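Local coordinates for phenylurea hydrolase B (PDB 4WHB), which probably hydrolyses carbon-nitrogen bonds other than peptide bonds, as a zinc-dependent amidohydrolase that acts on phenylurea herbicides such as diuron, at residues 2-7 with 25-30; 10-15 with 54-59; 30-35 with 416-421; 106-111 with 438-443. All blocks are in the same frame, centred on the assembly; numbering follows the deposited sequence.

How the contacts relate
The four contacts lie on the same side of the chain's centre, and all are away from the zinc ligands His273 and Asp344. Contact 1 pairs two strands of a small mixed sheet. Contact 3, centred about 7 Å away and sharing Asp30, packs the next strand, 32-36, against strand 418-421. Contacts 2, 3 and 4 all reach a second mixed sheet, in which 418-421 lies between 56-63 and 435-440; contacts 2 and 4 lie about 10 Å from contact 3, centre to centre. Consecutive contacts interleave along the chain, whereas contact 1 closes before 3 and 4 open and contact 2 before 4; residues from both chain ends build the β-domain beside the barrel, an arrangement familiar in amidohydrolases.

Contact 1 of 4, residues 2-7 with 25-30; sequences STIAIT and VIVEGD
The flat groups joining Ile4 and Ile6 to Val25 and Val27 are peptides, since neither segment contributes a ring here. Ile6 O accepts the N-H of Val25, with 3.0 Å from Val25 N to Ile6 O, while Ile6 N sends its own proton back to Val25 O, with 2.7 Å between the two atoms. Two residues along, Val27 N donates to Ile4 O (3.0 Å). On one face of this peptide layer lie Ala5 and Ile26, on the other Ile4, Ile6, Val25 and Val27.

The closest side-chain meeting is on the second face, where Ile4 and Val27 run side by side in the same direction and Val27 CG2 rests 3.5 Å from Ile4 CB. Val27 carries that methyl between its backbone N and carbonyl carbon, which turns it toward strand 4-7. Strands 4-7 and 23-27 are the antiparallel central pair of a four-stranded mixed sheet, running 166° apart, with 48-51 beyond the first and 32-36 beyond the second. Ile6 CD1 reaches along the same face to Val27 CG1 at 4.4 Å. Phe32 covers Val25 and Val27 there, and the rings of Phe418 and Phe439 meet Ile6 and Ile4. On the other face Ala5 CB faces Ile26 CG1 at 4.3 Å, in the non-hydrogen-bonded pair, and residues Thr41 and Val43 pack over them.

Contact 2 of 4, residues 10-15 with 54-59; sequences TLIDGL and RRWMVP
Met57 provides both backbone hydrogen bonds that tie 54-59 to the parallel segment 10-15. Its carbonyl accepts the N-H of Ile12 with 2.9 Å from Ile12 N to Met57 O, and its own N-H makes a weak bond, 3.4 Å long, to Thr10 O. The same pattern would next ask for an N-H at Pro59, which has none; instead the proline ring lies beside the carbonyl oxygens of Ile12 and Asp13.

The one aromatic interaction is a CH-pi contact. Thr10 CB sits over one face of the Trp56 indole, 4.2 Å from the centroid of the five-membered ring and 14° off its normal. Thr10 OG1 lies beside the backbone N (chi1 -42°), which leaves CG2 anti to that N and 4.0 Å from Trp56 NE1. Ile12 CG1 reaches the same indole at its edge, 4.0 Å from Trp56 CD1.

Apolar contacts fill out both faces. Leu11 CD1 approaches Met57 CB to 3.7 Å, the two side chains crossing at a slant, while Ile12 and Val58 lie side by side, with 4.0 Å between Ile12 CD1 and Val58 CG1. Arg55 turns its charged end elsewhere, NH1 bonding Asn53 O.

With polar pairing confined to two backbone bonds, one of them weak, the hold of strand 9-11 on strand 56-63 probably owes much to these hydrophobic contacts.

Contact 3 of 4, residues 30-35 with 416-421; sequences DRFATV and ADFVLL
Aromatic packing carries this contact: Ala416 CB stands over the centre of the Phe32 ring, 3.7 Å above its plane. The line from the methyl to the ring centroid leans only 12° from the normal, a well-aligned CH-pi contact. Phe32 gets there because CG is anti to its carbonyl carbon (chi1 -83°), which swings the ring out from strand 32-36 and across the start of 416-421.

The two phenyl rings also meet, crossing at a slant, with 3.8 Å between Phe32 CE1 and Phe418 CD2. Leu420 CD1, from the same strand as Phe418, lies at the rim of the Phe418 ring, in plane.

In the fold this is the interface between two layers. Phe32 belongs to an edge strand, within this chain, of a small four-stranded sheet, where it packs on Val25 and Val27 of the neighbouring strand, and Phe418 to the larger mixed sheet, where its ring meets that of Phe439 with planes nearly parallel. The resulting hydrophobic interior belongs to the β-domain that accompanies the barrel in amidohydrolases.

Polar groups find their partners outside the pair, as no hydrogen bond joins the two segments, although Arg31 and Ala416 have CA atoms 4.9 Å apart. Arg31 NH2 bonds Gln406 OE1. Asp417 forms a salt bridge with Arg136 through OD2 and accepts the N-H of Ala441 with OD1.

Contact 4 of 4, residues 106-111 with 438-443; sequences GVTTVF and VFQAGA
Gly106, just ahead of strand 107-111, meets Val438 where that strand and 438-440 pass 8.1 Å apart at 43°, too far for backbone pairing; the nearest CA atoms, those of Gly106 and Val438, are 5.9 Å from each other. Gly106 adopts a positive phi (106°) as it closes the preceding helix in a Schellman motif, and its bare CA takes the Val438 CG2 methyl at 3.8 Å. Val438 presents both methyls to the other segment: CG1 is anti to its backbone N and lies 4.2 Å from Thr108 CG2.

Thr108 is the central side chain. Its CG2 touches Phe439 O at 3.8 Å and Gln440 CG at 3.9 Å, the threonine and glutamine sliding past one another in opposite directions. Its hydroxyl, held between the backbone N and the carbonyl carbon, makes a weak hydrogen bond to Tyr61 O. Aliphatic groups make most of the side-chain touches. Beyond them the chain reverses in a type I' turn from Gln440 to Ala443, with positive phi at both central residues, Ala441 and Gly442, and Ala441 N bonds Asp417 OD1.

Leu103 of helix 91-104 touches Thr108, Val438 and Gln440 alike, covering the junction. On one side strand 107-112 pairs with 56-63 and 136-139 in barrel fashion, while on the other 435-440 runs antiparallel to 418-421, so the contact bridges the start of a barrel strand and the β-domain.

Contact 1 of 4, residues 2-7 with 25-30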
loop_
_atom_site.group_PDB
_atom_site.type_symbol
_atom_site.label_atom_id
_atom_site.label_comp_id
_atom_site.label_asym_id
_atom_site.label_seq_id
_atom_site.Cartn_x
_atom_site.Cartn_y
_atom_site.Cartn_z
ATOM N N SER C 2 37.112 21.484 41.245
ATOM C CA SER C 2 38.595 21.610 41.217
ATOM C C SER C 2 38.993 22.882 40.486
ATOM O O SER C 2 38.240 23.403 39.666
ATOM C CB SER C 2 39.257 20.419 40.495
ATOM O OG SER C 2 38.842 19.143 40.967
ATOM N N THR C 3 40.187 23.384 40.781
ATOM C CA THR C 3 40.775 24.441 39.970
ATOM C C THR C 3 41.994 23.801 39.351
ATOM O O THR C 3 42.754 23.187 40.057
ATOM C CB THR C 3 41.096 25.649 40.842
ATOM O OG1 THR C 3 39.830 26.228 41.270
ATOM C CG2 THR C 3 42.005 26.676 40.086
ATOM N N ILE C 4 42.154 23.891 38.039
ATOM C CA ILE C 4 43.082 23.013 37.325
ATOM C C ILE C 4 44.052 23.768 36.470
ATOM O O ILE C 4 43.719 24.842 35.997
ATOM C CB ILE C 4 42.328 22.055 36.388
ATOM C CG1 ILE C 4 41.041 21.567 37.062
ATOM C CG2 ILE C 4 43.240 20.908 35.981
ATOM C CD1 ILE C 4 40.650 20.135 36.758
ATOM N N ALA C 5 45.244 23.212 36.275
ATOM C CA ALA C 5 46.184 23.764 35.294
ATOM C C ALA C 5 46.585 22.706 34.285
ATOM O O ALA C 5 46.970 21.618 34.667
ATOM C CB ALA C 5 47.418 24.345 35.939
ATOM N N ILE C 6 46.442 23.005 32.993
ATOM C CA ILE C 6 46.815 22.062 31.961
ATOM C C ILE C 6 48.059 22.590 31.293
ATOM O O ILE C 6 48.052 23.618 30.646
ATOM C CB ILE C 6 45.743 21.880 30.904
ATOM C CG1 ILE C 6 44.406 21.587 31.548
ATOM C CG2 ILE C 6 46.126 20.715 30.005
ATOM C CD1 ILE C 6 43.469 22.786 31.585
ATOM N N THR C 7 49.127 21.836 31.431
ATOM C CA THR C 7 50.467 22.305 31.149
ATOM C C THR C 7 51.091 21.699 29.873
ATOM O O THR C 7 50.818 20.542 29.548
ATOM C CB THR C 7 51.385 21.960 32.329
ATOM O OG1 THR C 7 51.443 20.538 32.504
ATOM C CG2 THR C 7 50.846 22.588 33.603
ATOM N N VAL C 25 47.432 26.436 29.899
ATOM C CA VAL C 25 46.095 26.922 30.101
ATOM C C VAL C 25 45.632 26.532 31.522
ATOM O O VAL C 25 45.729 25.380 31.956
ATOM C CB VAL C 25 45.138 26.366 29.037
ATOM C CG1 VAL C 25 43.787 27.000 29.153
ATOM C CG2 VAL C 25 45.704 26.592 27.660
ATOM N N ILE C 26 45.117 27.538 32.221
ATOM C CA ILE C 26 44.561 27.391 33.526
ATOM C C ILE C 26 43.040 27.531 33.417
ATOM O O ILE C 26 42.527 28.272 32.552
ATOM C CB ILE C 26 45.147 28.492 34.435
ATOM C CG1 ILE C 26 46.683 28.343 34.519
ATOM C CG2 ILE C 26 44.511 28.421 35.827
ATOM C CD1 ILE C 26 47.406 29.191 35.537
ATOM N N VAL C 27 42.319 26.851 34.305
ATOM C CA VAL C 27 40.855 27.048 34.391
ATOM C C VAL C 27 40.484 27.541 35.767
ATOM O O VAL C 27 40.980 27.027 36.777
ATOM C CB VAL C 27 40.042 25.789 34.030
ATOM C CG1 VAL C 27 40.144 25.530 32.543
ATOM C CG2 VAL C 27 40.540 24.607 34.795
ATOM N N GLU C 28 39.645 28.575 35.804
ATOM C CA GLU C 28 39.146 29.101 37.071
ATOM C C GLU C 28 37.691 28.727 37.079
ATOM O O GLU C 28 37.002 29.066 36.134
ATOM C CB GLU C 28 39.298 30.624 37.125
ATOM C CG GLU C 28 38.354 31.310 38.120
ATOM C CD GLU C 28 37.921 32.725 37.724
ATOM O OE1 GLU C 28 37.523 33.471 38.656
ATOM O OE2 GLU C 28 37.956 33.079 36.509
ATOM N N GLY C 29 37.216 28.057 38.127
ATOM C CA GLY C 29 35.806 27.718 38.196
ATOM C C GLY C 29 35.486 26.912 36.969
ATOM O O GLY C 29 36.089 25.852 36.798
ATOM N N ASP C 30 34.617 27.440 36.108
ATOM C CA ASP C 30 34.425 26.847 34.795
ATOM C C ASP C 30 35.527 27.566 34.044
ATOM O O ASP C 30 36.721 27.355 34.312
ATOM C CB ASP C 30 33.047 27.160 34.202
ATOM C CG ASP C 30 32.049 27.629 35.236
ATOM O OD1 ASP C 30 31.463 26.726 35.867
ATOM O OD2 ASP C 30 31.827 28.875 35.408
#

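Contact 2 of 4, residues 10-15 with 54-59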
loop_
_atom_site.group_PDB
_atom_site.type_symbol
_atom_site.label_atom_id
_atom_site.label_comp_id
_atom_site.label_asym_id
_atom_site.label_seq_id
_atom_site.Cartn_x
_atom_site.Cartn_y
_atom_site.Cartn_z
ATOM N N THR C 10 50.021 22.111 23.169
ATOM C CA THR C 10 50.221 22.734 21.875
ATOM C C THR C 10 48.820 23.160 21.402
ATOM O O THR C 10 47.988 22.295 20.983
ATOM C CB THR C 10 50.818 21.733 20.903
ATOM O OG1 THR C 10 51.829 20.970 21.561
ATOM C CG2 THR C 10 51.414 22.481 19.701
ATOM N N LEU C 11 48.537 24.463 21.473
ATOM C CA LEU C 11 47.165 24.926 21.406
ATOM C C LEU C 11 46.672 25.363 20.014
ATOM O O LEU C 11 47.262 26.266 19.383
ATOM C CB LEU C 11 46.991 26.088 22.363
ATOM C CG LEU C 11 45.542 26.669 22.341
ATOM C CD1 LEU C 11 44.435 25.629 22.631
ATOM C CD2 LEU C 11 45.377 27.868 23.256
ATOM N N ILE C 12 45.586 24.738 19.553
ATOM C CA ILE C 12 44.816 25.293 18.448
ATOM C C ILE C 12 43.660 26.106 19.056
ATOM O O ILE C 12 42.757 25.536 19.661
ATOM C CB ILE C 12 44.276 24.197 17.498
ATOM C CG1 ILE C 12 45.376 23.212 17.169
ATOM C CG2 ILE C 12 43.727 24.825 16.230
ATOM C CD1 ILE C 12 45.048 22.299 16.020
ATOM N N ASP C 13 43.712 27.428 18.911
ATOM C CA ASP C 13 42.642 28.266 19.420
ATOM C C ASP C 13 41.409 27.918 18.611
ATOM O O ASP C 13 40.294 27.918 19.117
ATOM C CB ASP C 13 42.936 29.774 19.294
ATOM C CG ASP C 13 44.406 30.091 19.056
ATOM O OD1 ASP C 13 45.276 30.187 19.972
ATOM O OD2 ASP C 13 44.708 30.255 17.891
ATOM N N GLY C 14 41.642 27.650 17.323
ATOM C CA GLY C 14 40.586 27.360 16.374
ATOM C C GLY C 14 40.054 28.623 15.719
ATOM O O GLY C 14 39.240 28.560 14.746
ATOM N N LEU C 15 40.508 29.757 16.247
ATOM C CA LEU C 15 40.162 31.048 15.722
ATOM C C LEU C 15 40.671 31.188 14.293
ATOM O O LEU C 15 40.177 32.042 13.511
ATOM C CB LEU C 15 40.803 32.144 16.544
ATOM C CG LEU C 15 39.933 32.549 17.687
ATOM C CD1 LEU C 15 40.814 33.154 18.812
ATOM C CD2 LEU C 15 38.788 33.440 17.170
ATOM N N ARG C 54 52.752 16.142 24.906
ATOM C CA ARG C 54 52.475 15.213 23.828
ATOM C C ARG C 54 50.997 15.184 23.493
ATOM O O ARG C 54 50.523 14.185 22.991
ATOM C CB ARG C 54 52.943 13.785 24.190
ATOM C CG ARG C 54 54.338 13.693 24.770
ATOM C CD ARG C 54 55.366 13.782 23.648
ATOM N NE ARG C 54 56.725 13.868 24.150
ATOM C CZ ARG C 54 57.200 14.911 24.813
ATOM N NH1 ARG C 54 56.454 15.947 25.086
ATOM N NH2 ARG C 54 58.443 14.936 25.243
ATOM N N ARG C 55 50.262 16.256 23.761
ATOM C CA ARG C 55 48.873 16.328 23.333
ATOM C C ARG C 55 48.508 17.671 22.707
ATOM O O ARG C 55 49.328 18.575 22.663
ATOM C CB ARG C 55 47.940 16.028 24.510
ATOM C CG ARG C 55 47.856 14.553 24.822
ATOM C CD ARG C 55 47.529 14.308 26.264
ATOM N NE ARG C 55 47.512 12.861 26.547
ATOM C CZ ARG C 55 48.599 12.094 26.590
ATOM N NH1 ARG C 55 49.796 12.600 26.382
ATOM N NH2 ARG C 55 48.491 10.812 26.874
ATOM N N TRP C 56 47.270 17.794 22.232
ATOM C CA TRP C 56 46.781 19.012 21.643
ATOM C C TRP C 56 45.559 19.423 22.371
ATOM O O TRP C 56 44.840 18.597 22.952
ATOM C CB TRP C 56 46.383 18.778 20.185
ATOM C CG TRP C 56 47.487 19.045 19.251
ATOM C CD1 TRP C 56 47.646 20.139 18.459
ATOM C CD2 TRP C 56 48.616 18.205 19.026
ATOM N NE1 TRP C 56 48.828 20.038 17.779
ATOM C CE2 TRP C 56 49.429 18.852 18.094
ATOM C CE3 TRP C 56 49.007 16.962 19.522
ATOM C CZ2 TRP C 56 50.630 18.333 17.685
ATOM C CZ3 TRP C 56 50.204 16.427 19.077
ATOM C CH2 TRP C 56 50.988 17.103 18.154
ATOM N N MET C 57 45.293 20.720 22.348
ATOM C CA MET C 57 43.976 21.206 22.749
ATOM C C MET C 57 43.336 21.863 21.552
ATOM O O MET C 57 43.909 22.769 20.926
ATOM C CB MET C 57 44.055 22.202 23.903
ATOM C CG MET C 57 43.769 21.596 25.270
ATOM S SD MET C 57 43.648 22.868 26.525
ATOM C CE MET C 57 42.489 23.971 25.772
ATOM N N VAL C 58 42.150 21.375 21.215
ATOM C CA VAL C 58 41.293 22.066 20.261
ATOM C C VAL C 58 40.099 22.519 21.083
ATOM O O VAL C 58 39.819 21.935 22.156
ATOM C CB VAL C 58 40.861 21.169 19.108
ATOM C CG1 VAL C 58 42.058 20.787 18.258
ATOM C CG2 VAL C 58 40.187 19.916 19.627
ATOM N N PRO C 59 39.427 23.576 20.630
ATOM C CA PRO C 59 38.231 23.968 21.361
ATOM C C PRO C 59 37.241 22.800 21.349
ATOM O O PRO C 59 37.174 22.087 20.359
ATOM C CB PRO C 59 37.702 25.188 20.584
ATOM C CG PRO C 59 38.514 25.224 19.343
ATOM C CD PRO C 59 39.799 24.534 19.591
#

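Contact 3 of 4, residues 30-35 with 416-421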
loop_
_atom_site.group_PDB
_atom_site.type_symbol
_atom_site.label_atom_id
_atom_site.label_comp_id
_atom_site.label_asym_id
_atom_site.label_seq_id
_atom_site.Cartn_x
_atom_site.Cartn_y
_atom_site.Cartn_z
ATOM N N ASP C 30 34.617 27.440 36.108
ATOM C CA ASP C 30 34.425 26.847 34.795
ATOM C C ASP C 30 35.527 27.566 34.044
ATOM O O ASP C 30 36.721 27.355 34.312
ATOM C CB ASP C 30 33.047 27.160 34.202
ATOM C CG ASP C 30 32.049 27.629 35.236
ATOM O OD1 ASP C 30 31.463 26.726 35.867
ATOM O OD2 ASP C 30 31.827 28.875 35.408
ATOM N N ARG C 31 35.148 28.444 33.133
ATOM C CA ARG C 31 35.922 29.619 32.875
ATOM C C ARG C 31 37.420 29.346 32.727
ATOM O O ARG C 31 38.124 29.034 33.670
ATOM C CB ARG C 31 35.618 30.667 33.969
ATOM C CG ARG C 31 34.465 31.626 33.708
ATOM C CD ARG C 31 33.560 31.143 32.628
ATOM N NE ARG C 31 32.421 32.010 32.315
ATOM C CZ ARG C 31 31.857 32.022 31.130
ATOM N NH1 ARG C 31 32.370 31.286 30.171
ATOM N NH2 ARG C 31 30.828 32.820 30.911
ATOM N N PHE C 32 37.870 29.469 31.501
ATOM C CA PHE C 32 39.273 29.539 31.191
ATOM C C PHE C 32 39.811 30.730 31.904
ATOM O O PHE C 32 39.107 31.725 31.986
ATOM C CB PHE C 32 39.518 29.770 29.701
ATOM C CG PHE C 32 39.472 28.527 28.893
ATOM C CD1 PHE C 32 40.193 27.404 29.287
ATOM C CD2 PHE C 32 38.691 28.453 27.782
ATOM C CE1 PHE C 32 40.139 26.246 28.546
ATOM C CE2 PHE C 32 38.643 27.292 27.044
ATOM C CZ PHE C 32 39.370 26.200 27.413
ATOM N N ALA C 33 41.037 30.631 32.434
ATOM C CA ALA C 33 41.541 31.721 33.183
ATOM C C ALA C 33 42.598 32.522 32.390
ATOM O O ALA C 33 42.365 33.640 31.926
ATOM C CB ALA C 33 42.060 31.211 34.516
ATOM N N THR C 34 43.787 31.943 32.320
ATOM C CA THR C 34 44.932 32.594 31.744
ATOM C C THR C 34 45.463 31.710 30.603
ATOM O O THR C 34 45.543 30.486 30.733
ATOM C CB THR C 34 46.026 32.812 32.770
ATOM O OG1 THR C 34 45.457 33.099 34.057
ATOM C CG2 THR C 34 46.913 33.941 32.322
ATOM N N VAL C 35 45.784 32.316 29.462
ATOM C CA VAL C 35 46.332 31.584 28.346
ATOM C C VAL C 35 47.669 32.188 27.985
ATOM O O VAL C 35 47.747 33.313 27.496
ATOM C CB VAL C 35 45.437 31.701 27.113
ATOM C CG1 VAL C 35 45.942 30.808 25.994
ATOM C CG2 VAL C 35 44.019 31.311 27.474
ATOM N N ALA C 416 35.003 26.867 29.870
ATOM C CA ALA C 416 36.100 26.009 29.558
ATOM C C ALA C 416 35.561 24.672 29.118
ATOM O O ALA C 416 35.155 23.842 29.959
ATOM C CB ALA C 416 37.033 25.879 30.710
ATOM N N ASP C 417 35.522 24.513 27.795
ATOM C CA ASP C 417 35.122 23.283 27.183
ATOM C C ASP C 417 36.286 22.961 26.280
ATOM O O ASP C 417 36.636 23.760 25.393
ATOM C CB ASP C 417 33.838 23.447 26.329
ATOM C CG ASP C 417 32.670 24.007 27.114
ATOM O OD1 ASP C 417 32.449 23.558 28.272
ATOM O OD2 ASP C 417 31.949 24.894 26.561
ATOM N N PHE C 418 36.924 21.826 26.483
ATOM C CA PHE C 418 37.998 21.492 25.591
ATOM C C PHE C 418 38.224 20.005 25.456
ATOM O O PHE C 418 37.747 19.202 26.255
ATOM C CB PHE C 418 39.297 22.210 25.998
ATOM C CG PHE C 418 39.906 21.743 27.280
ATOM C CD1 PHE C 418 40.673 20.602 27.325
ATOM C CD2 PHE C 418 39.757 22.490 28.428
ATOM C CE1 PHE C 418 41.262 20.199 28.503
ATOM C CE2 PHE C 418 40.349 22.092 29.624
ATOM C CZ PHE C 418 41.097 20.925 29.663
ATOM N N VAL C 419 38.959 19.663 24.404
ATOM C CA VAL C 419 39.260 18.299 24.086
ATOM C C VAL C 419 40.773 18.198 23.893
ATOM O O VAL C 419 41.390 19.101 23.263
ATOM C CB VAL C 419 38.563 17.905 22.803
ATOM C CG1 VAL C 419 38.749 16.419 22.562
ATOM C CG2 VAL C 419 37.072 18.265 22.857
ATOM N N LEU C 420 41.384 17.150 24.459
ATOM C CA LEU C 420 42.794 16.926 24.250
ATOM C C LEU C 420 43.011 15.812 23.234
ATOM O O LEU C 420 42.427 14.729 23.373
ATOM C CB LEU C 420 43.463 16.549 25.564
ATOM C CG LEU C 420 43.928 17.666 26.511
ATOM C CD1 LEU C 420 43.103 17.520 27.782
ATOM C CD2 LEU C 420 45.419 17.505 26.840
ATOM N N LEU C 421 43.839 16.036 22.227
ATOM C CA LEU C 421 44.054 14.988 21.204
ATOM C C LEU C 421 45.365 14.236 21.407
ATOM O O LEU C 421 46.173 14.599 22.239
ATOM C CB LEU C 421 44.026 15.593 19.791
ATOM C CG LEU C 421 42.764 16.336 19.416
ATOM C CD1 LEU C 421 42.922 16.912 18.048
ATOM C CD2 LEU C 421 41.573 15.388 19.471
#

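Contact 4 of 4, residues 106-111 with 438-443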
loop_
_atom_site.group_PDB
_atom_site.type_symbol
_atom_site.label_atom_id
_atom_site.label_comp_id
_atom_site.label_asym_id
_atom_site.label_seq_id
_atom_site.Cartn_x
_atom_site.Cartn_y
_atom_site.Cartn_z
ATOM N N GLY C 106 33.848 14.101 22.070
ATOM C CA GLY C 106 34.469 15.411 22.167
ATOM C C GLY C 106 33.560 16.596 21.888
ATOM O O GLY C 106 34.009 17.744 22.000
ATOM N N VAL C 107 32.292 16.361 21.577
ATOM C CA VAL C 107 31.383 17.486 21.343
ATOM C C VAL C 107 30.738 17.956 22.638
ATOM O O VAL C 107 29.895 17.292 23.185
ATOM C CB VAL C 107 30.293 17.115 20.318
ATOM C CG1 VAL C 107 29.467 18.355 19.958
ATOM C CG2 VAL C 107 30.903 16.438 19.051
ATOM N N THR C 108 31.165 19.108 23.119
ATOM C CA THR C 108 30.713 19.661 24.400
ATOM C C THR C 108 29.372 20.318 24.325
ATOM O O THR C 108 28.658 20.387 25.301
ATOM C CB THR C 108 31.725 20.705 24.913
ATOM O OG1 THR C 108 32.018 21.660 23.874
ATOM C CG2 THR C 108 33.030 19.987 25.367
ATOM N N THR C 109 29.021 20.775 23.137
ATOM C CA THR C 109 27.823 21.576 22.926
ATOM C C THR C 109 27.136 21.210 21.621
ATOM O O THR C 109 27.766 21.074 20.596
ATOM C CB THR C 109 28.181 23.078 22.879
ATOM O OG1 THR C 109 28.518 23.541 24.208
ATOM C CG2 THR C 109 27.024 23.904 22.300
ATOM N N VAL C 110 25.827 21.052 21.650
ATOM C CA VAL C 110 25.094 20.702 20.455
ATOM C C VAL C 110 23.827 21.561 20.272
ATOM O O VAL C 110 23.162 21.988 21.235
ATOM C CB VAL C 110 24.733 19.223 20.459
ATOM C CG1 VAL C 110 23.542 18.934 21.358
ATOM C CG2 VAL C 110 24.408 18.770 19.078
ATOM N N PHE C 111 23.517 21.820 18.994
ATOM C CA PHE C 111 22.293 22.492 18.592
ATOM C C PHE C 111 21.381 21.499 17.899
ATOM O O PHE C 111 21.744 20.975 16.848
ATOM C CB PHE C 111 22.606 23.654 17.657
ATOM C CG PHE C 111 23.482 24.739 18.286
ATOM C CD1 PHE C 111 24.866 24.641 18.250
ATOM C CD2 PHE C 111 22.932 25.856 18.879
ATOM C CE1 PHE C 111 25.665 25.629 18.783
ATOM C CE2 PHE C 111 23.718 26.838 19.410
ATOM C CZ PHE C 111 25.093 26.718 19.373
ATOM N N VAL C 438 38.271 14.846 27.654
ATOM C CA VAL C 438 37.334 15.891 27.310
ATOM C C VAL C 438 36.921 16.670 28.557
ATOM O O VAL C 438 36.321 16.107 29.452
ATOM C CB VAL C 438 36.103 15.327 26.628
ATOM C CG1 VAL C 438 35.123 16.455 26.289
ATOM C CG2 VAL C 438 36.471 14.627 25.335
ATOM N N PHE C 439 37.253 17.957 28.616
ATOM C CA PHE C 439 36.838 18.795 29.728
ATOM C C PHE C 439 35.663 19.684 29.331
ATOM O O PHE C 439 35.604 20.188 28.194
ATOM C CB PHE C 439 37.995 19.655 30.218
ATOM C CG PHE C 439 38.779 19.036 31.362
ATOM C CD1 PHE C 439 39.530 17.887 31.173
ATOM C CD2 PHE C 439 38.749 19.615 32.626
ATOM C CE1 PHE C 439 40.242 17.319 32.194
ATOM C CE2 PHE C 439 39.451 19.051 33.658
ATOM C CZ PHE C 439 40.198 17.900 33.441
ATOM N N GLN C 440 34.706 19.851 30.243
ATOM C CA GLN C 440 33.513 20.647 29.966
ATOM C C GLN C 440 33.168 21.514 31.152
ATOM O O GLN C 440 33.215 21.045 32.281
ATOM C CB GLN C 440 32.329 19.740 29.617
ATOM C CG GLN C 440 31.252 20.419 28.774
ATOM C CD GLN C 440 29.902 19.737 28.942
ATOM O OE1 GLN C 440 29.387 19.081 28.024
ATOM N NE2 GLN C 440 29.320 19.883 30.136
ATOM N N ALA C 441 32.824 22.783 30.898
ATOM C CA ALA C 441 32.515 23.736 31.964
ATOM C C ALA C 441 33.624 23.710 33.020
ATOM O O ALA C 441 33.377 23.822 34.208
ATOM C CB ALA C 441 31.166 23.415 32.593
ATOM N N GLY C 442 34.851 23.577 32.557
ATOM C CA GLY C 442 35.997 23.451 33.433
ATOM C C GLY C 442 35.944 22.209 34.286
ATOM O O GLY C 442 36.401 22.248 35.433
ATOM N N ALA C 443 35.403 21.120 33.740
ATOM C CA ALA C 443 35.249 19.890 34.478
ATOM C C ALA C 443 35.573 18.662 33.634
ATOM O O ALA C 443 35.287 18.628 32.466
ATOM C CB ALA C 443 33.846 19.804 35.082
#